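Local coordinates for AB hydrolase-1 domain-containing protein (Streptococcus mutans, PDB 4L9A) that is an alpha/beta hydrolase, probably acting as a carboxylesterase that cleaves ester bonds, at residues 24-35 / 96-107. Sequence-based numbering, arbitrary orientation.
Sequences EMVNTLLGPIYT and WVNAILMIFEHF
Ile103 fills the apolar centre where helix 93-106 lies across the N-terminal beta hairpin, both its branches reaching strand 33-38 and the longer one also touching strand 22-26. With CG1 anti to the carbonyl carbon (chi1 -64°), the longer branch extends over strand 33-38 and brings CD1 to 3.7 Å from Ile33 CG2, the two side chains crossing nearly at right angles. Its CG2 methyl meets Thr35 CG2 tip to tip at 3.9 Å, while CG1 lies against Val26 CG1 from strand 22-26. One turn earlier in the helix, the small Ala99 lets the hairpin loop come close: Thr28 CB sits 3.8 Å from Ala99 CB, and Leu30 CD1 rests against this methyl and the edge of the Trp96 indole at CE3, each 3.9 Å away. Ile33 CD1 continues the apolar layer to Trp96 CZ3, and both residues also touch Ile75 of strand 71-75.

Thr28 turns its methyl toward the helix and its hydroxyl back into its own type I turn, where OG1 donates to Gly31 O and accepts from Leu30 N in an ST turn. Farther out, selenomethionine Met102 bends its end over the loop, SE approaching Thr28 CA. At the other end of the contact, Val26 CG1 makes a CH-pi contact over one face of the His106 ring, 4.2 Å from its centroid. The extended Glu24 side chain and His106 approach from opposite directions, the carboxylate at the ring edge: His106 NE2 donates to Glu24 OE2 at 2.6 Å, a bent bond (142°) that meets the carboxylate from above its plane.

This hairpin forms one margin of the alpha/beta hydrolase sheet, and the helix is secured to it mainly by aliphatic packing. The carboxylate would probably favour the protonated imidazole of His106, and their hydrogen bond lies at the more solvent-accessible end of the contact.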
loop_
_atom_site.group_PDB
_atom_site.type_symbol
_atom_site.label_atom_id
_atom_site.label_comp_id
_atom_site.label_asym_id
_atom_site.label_seq_id
_atom_site.Cartn_x
_atom_site.Cartn_y
_atom_site.Cartn_z
ATOM N N GLU A 24 -1.247 15.630 -9.094
ATOM C CA GLU A 24 -2.332 15.737 -10.062
ATOM C C GLU A 24 -3.569 14.963 -9.637
ATOM O O GLU A 24 -3.481 13.782 -9.259
ATOM C CB GLU A 24 -1.871 15.256 -11.442
ATOM C CG GLU A 24 -2.941 15.336 -12.532
ATOM C CD GLU A 24 -2.444 14.819 -13.878
ATOM O OE1 GLU A 24 -1.238 14.509 -13.993
ATOM O OE2 GLU A 24 -3.260 14.715 -14.818
HETATM N N MSE A 25 -4.717 15.634 -9.692
HETATM C CA MSE A 25 -6.005 14.961 -9.561
HETATM C C MSE A 25 -6.334 14.340 -10.905
HETATM O O MSE A 25 -6.590 15.054 -11.863
HETATM C CB MSE A 25 -7.118 15.947 -9.178
HETATM C CG MSE A 25 -7.044 16.478 -7.761
HETATM SE SE MSE A 25 -7.335 15.080 -6.391
HETATM C CE MSE A 25 -8.589 16.080 -5.239
ATOM N N VAL A 26 -6.316 13.010 -10.981
ATOM C CA VAL A 26 -6.643 12.325 -12.226
ATOM C C VAL A 26 -8.113 11.916 -12.218
ATOM O O VAL A 26 -8.612 11.408 -11.218
ATOM C CB VAL A 26 -5.767 11.063 -12.405
ATOM C CG1 VAL A 26 -6.116 10.351 -13.705
ATOM C CG2 VAL A 26 -4.305 11.449 -12.367
ATOM N N ASN A 27 -8.806 12.129 -13.327
ATOM C CA ASN A 27 -10.222 11.776 -13.396
ATOM C C ASN A 27 -10.463 10.276 -13.530
ATOM O O ASN A 27 -9.764 9.600 -14.284
ATOM C CB ASN A 27 -10.905 12.517 -14.543
ATOM C CG ASN A 27 -11.060 13.999 -14.260
ATOM O OD1 ASN A 27 -11.308 14.403 -13.120
ATOM N ND2 ASN A 27 -10.913 14.817 -15.301
ATOM N N THR A 28 -11.437 9.759 -12.782
ATOM C CA THR A 28 -11.844 8.352 -12.914
ATOM C C THR A 28 -13.353 8.207 -12.774
ATOM O O THR A 28 -14.043 9.165 -12.435
ATOM C CB THR A 28 -11.202 7.431 -11.842
ATOM O OG1 THR A 28 -11.900 7.571 -10.594
ATOM C CG2 THR A 28 -9.724 7.744 -11.650
ATOM N N LEU A 29 -13.860 7.001 -13.009
ATOM C CA LEU A 29 -15.274 6.733 -12.785
ATOM C C LEU A 29 -15.660 6.945 -11.319
ATOM O O LEU A 29 -16.830 7.184 -11.024
ATOM C CB LEU A 29 -15.656 5.322 -13.251
ATOM C CG LEU A 29 -15.544 5.072 -14.752
ATOM C CD1 LEU A 29 -16.009 3.660 -15.146
ATOM C CD2 LEU A 29 -16.338 6.095 -15.506
ATOM N N LEU A 30 -14.677 6.852 -10.415
ATOM C CA LEU A 30 -14.903 7.081 -8.985
ATOM C C LEU A 30 -14.700 8.546 -8.585
ATOM O O LEU A 30 -14.681 8.885 -7.387
ATOM C CB LEU A 30 -13.973 6.210 -8.137
ATOM C CG LEU A 30 -14.179 4.712 -8.293
ATOM C CD1 LEU A 30 -13.145 3.936 -7.456
ATOM C CD2 LEU A 30 -15.609 4.364 -7.890
ATOM N N GLY A 31 -14.564 9.410 -9.584
ATOM C CA GLY A 31 -14.295 10.814 -9.320
ATOM C C GLY A 31 -12.792 11.020 -9.248
ATOM O O GLY A 31 -12.024 10.091 -9.513
ATOM N N PRO A 32 -12.362 12.236 -8.899
ATOM C CA PRO A 32 -10.933 12.533 -8.983
ATOM C C PRO A 32 -10.124 11.755 -7.967
ATOM O O PRO A 32 -10.579 11.496 -6.840
ATOM C CB PRO A 32 -10.865 14.044 -8.694
ATOM C CG PRO A 32 -12.246 14.564 -9.104
ATOM C CD PRO A 32 -13.179 13.452 -8.684
ATOM N N ILE A 33 -8.925 11.365 -8.375
ATOM C CA ILE A 33 -8.040 10.619 -7.476
ATOM C C ILE A 33 -6.709 11.356 -7.412
ATOM O O ILE A 33 -6.133 11.679 -8.433
ATOM C CB ILE A 33 -7.838 9.184 -7.965
ATOM C CG1 ILE A 33 -9.179 8.445 -7.987
ATOM C CG2 ILE A 33 -6.820 8.429 -7.072
ATOM C CD1 ILE A 33 -9.748 8.123 -6.563
ATOM N N TYR A 34 -6.234 11.623 -6.204
ATOM C CA TYR A 34 -4.954 12.291 -6.013
ATOM C C TYR A 34 -3.759 11.384 -6.312
ATOM O O TYR A 34 -3.638 10.266 -5.780
ATOM C CB TYR A 34 -4.871 12.806 -4.586
ATOM C CG TYR A 34 -3.608 13.561 -4.230
ATOM C CD1 TYR A 34 -3.497 14.922 -4.497
ATOM C CD2 TYR A 34 -2.552 12.924 -3.574
ATOM C CE1 TYR A 34 -2.366 15.626 -4.151
ATOM C CE2 TYR A 34 -1.409 13.626 -3.211
ATOM C CZ TYR A 34 -1.325 14.978 -3.506
ATOM O OH TYR A 34 -0.202 15.691 -3.161
ATOM N N THR A 35 -2.873 11.877 -7.165
ATOM C CA THR A 35 -1.655 11.157 -7.511
ATOM C C THR A 35 -0.439 12.056 -7.402
ATOM O O THR A 35 -0.552 13.283 -7.508
ATOM C CB THR A 35 -1.697 10.630 -8.957
ATOM O OG1 THR A 35 -1.706 11.732 -9.865
ATOM C CG2 THR A 35 -2.939 9.768 -9.204
ATOM N N TRP A 96 -12.383 0.033 -7.920
ATOM C CA TRP A 96 -11.150 0.692 -7.512
ATOM C C TRP A 96 -9.996 0.248 -8.419
ATOM O O TRP A 96 -9.196 1.072 -8.856
ATOM C CB TRP A 96 -10.884 0.421 -6.036
ATOM C CG TRP A 96 -9.586 0.919 -5.482
ATOM C CD1 TRP A 96 -8.716 0.213 -4.702
ATOM C CD2 TRP A 96 -9.015 2.232 -5.635
ATOM N NE1 TRP A 96 -7.647 1.001 -4.356
ATOM C CE2 TRP A 96 -7.800 2.234 -4.918
ATOM C CE3 TRP A 96 -9.414 3.392 -6.307
ATOM C CZ2 TRP A 96 -6.976 3.361 -4.862
ATOM C CZ3 TRP A 96 -8.587 4.503 -6.257
ATOM C CH2 TRP A 96 -7.386 4.483 -5.529
ATOM N N VAL A 97 -9.933 -1.049 -8.733
ATOM C CA VAL A 97 -8.939 -1.546 -9.684
ATOM C C VAL A 97 -9.070 -0.899 -11.082
ATOM O O VAL A 97 -8.061 -0.543 -11.696
ATOM C CB VAL A 97 -8.977 -3.090 -9.801
ATOM C CG1 VAL A 97 -8.121 -3.572 -10.976
ATOM C CG2 VAL A 97 -8.478 -3.726 -8.508
ATOM N N ASN A 98 -10.299 -0.763 -11.585
ATOM C CA ASN A 98 -10.519 -0.074 -12.859
ATOM C C ASN A 98 -10.064 1.384 -12.808
ATOM O O ASN A 98 -9.501 1.894 -13.768
ATOM C CB ASN A 98 -11.983 -0.192 -13.337
ATOM C CG ASN A 98 -12.317 -1.597 -13.827
ATOM O OD1 ASN A 98 -11.417 -2.380 -14.119
ATOM N ND2 ASN A 98 -13.608 -1.920 -13.917
ATOM N N ALA A 99 -10.282 2.047 -11.677
ATOM C CA ALA A 99 -9.838 3.435 -11.537
ATOM C C ALA A 99 -8.311 3.503 -11.578
ATOM O O ALA A 99 -7.738 4.357 -12.243
ATOM C CB ALA A 99 -10.362 4.038 -10.250
ATOM N N ILE A 100 -7.648 2.587 -10.876
ATOM C CA ILE A 100 -6.188 2.560 -10.887
ATOM C C ILE A 100 -5.639 2.303 -12.288
ATOM O O ILE A 100 -4.692 2.963 -12.712
ATOM C CB ILE A 100 -5.619 1.537 -9.878
ATOM C CG1 ILE A 100 -5.990 1.961 -8.458
ATOM C CG2 ILE A 100 -4.104 1.411 -10.028
ATOM C CD1 ILE A 100 -5.675 0.920 -7.374
ATOM N N LEU A 101 -6.235 1.358 -13.009
ATOM C CA LEU A 101 -5.823 1.091 -14.392
ATOM C C LEU A 101 -5.990 2.289 -15.340
ATOM O O LEU A 101 -5.204 2.472 -16.272
ATOM C CB LEU A 101 -6.559 -0.129 -14.948
ATOM C CG LEU A 101 -6.182 -1.446 -14.267
ATOM C CD1 LEU A 101 -7.181 -2.527 -14.665
ATOM C CD2 LEU A 101 -4.752 -1.853 -14.629
HETATM N N MSE A 102 -7.024 3.088 -15.113
HETATM C CA MSE A 102 -7.204 4.322 -15.863
HETATM C C MSE A 102 -6.058 5.267 -15.556
HETATM O O MSE A 102 -5.545 5.963 -16.439
HETATM C CB MSE A 102 -8.492 5.002 -15.445
HETATM C CG MSE A 102 -9.706 4.592 -16.211
HETATM SE SE MSE A 102 -10.991 6.039 -15.991
HETATM C CE MSE A 102 -9.938 7.481 -16.798
ATOM N N ILE A 103 -5.684 5.312 -14.286
ATOM C CA ILE A 103 -4.558 6.126 -13.861
ATOM C C ILE A 103 -3.281 5.614 -14.524
ATOM O O ILE A 103 -2.467 6.404 -14.992
ATOM C CB ILE A 103 -4.435 6.169 -12.323
ATOM C CG1 ILE A 103 -5.673 6.845 -11.722
ATOM C CG2 ILE A 103 -3.174 6.911 -11.902
ATOM C CD1 ILE A 103 -5.742 6.845 -10.194
ATOM N N PHE A 104 -3.114 4.291 -14.598
ATOM C CA PHE A 104 -1.951 3.744 -15.287
ATOM C C PHE A 104 -1.908 4.263 -16.729
ATOM O O PHE A 104 -0.862 4.689 -17.211
ATOM C CB PHE A 104 -1.955 2.209 -15.301
ATOM C CG PHE A 104 -1.327 1.573 -14.077
ATOM C CD1 PHE A 104 -1.417 2.179 -12.833
ATOM C CD2 PHE A 104 -0.636 0.369 -14.183
ATOM C CE1 PHE A 104 -0.839 1.599 -11.710
ATOM C CE2 PHE A 104 -0.052 -0.214 -13.066
ATOM C CZ PHE A 104 -0.156 0.403 -11.826
ATOM N N GLU A 105 -3.047 4.210 -17.413
ATOM C CA GLU A 105 -3.107 4.601 -18.827
ATOM C C GLU A 105 -2.872 6.098 -19.027
ATOM O O GLU A 105 -2.529 6.543 -20.119
ATOM C CB GLU A 105 -4.446 4.196 -19.456
ATOM C CG GLU A 105 -4.730 2.701 -19.400
ATOM C CD GLU A 105 -3.587 1.862 -19.949
ATOM O OE1 GLU A 105 -3.199 2.079 -21.121
ATOM O OE2 GLU A 105 -3.078 0.991 -19.205
ATOM N N HIS A 106 -3.061 6.866 -17.963
ATOM C CA HIS A 106 -2.876 8.309 -18.001
ATOM C C HIS A 106 -1.404 8.698 -18.144
ATOM O O HIS A 106 -1.096 9.778 -18.647
ATOM C CB HIS A 106 -3.469 8.930 -16.738
ATOM C CG HIS A 106 -3.493 10.429 -16.737
ATOM N ND1 HIS A 106 -4.368 11.163 -17.511
ATOM C CD2 HIS A 106 -2.775 11.331 -16.023
ATOM C CE1 HIS A 106 -4.179 12.451 -17.283
ATOM N NE2 HIS A 106 -3.224 12.580 -16.378
ATOM N N PHE A 107 -0.496 7.821 -17.712
ATOM C CA PHE A 107 0.940 8.129 -17.756
ATOM C C PHE A 107 1.731 7.263 -18.735
ATOM O O PHE A 107 1.222 6.260 -19.235
ATOM C CB PHE A 107 1.558 8.040 -16.362
ATOM C CG PHE A 107 0.981 9.013 -15.383
ATOM C CD1 PHE A 107 1.351 10.351 -15.419
ATOM C CD2 PHE A 107 0.073 8.600 -14.425
ATOM C CE1 PHE A 107 0.821 11.261 -14.512
ATOM C CE2 PHE A 107 -0.462 9.503 -13.516
ATOM C CZ PHE A 107 -0.089 10.844 -13.571
#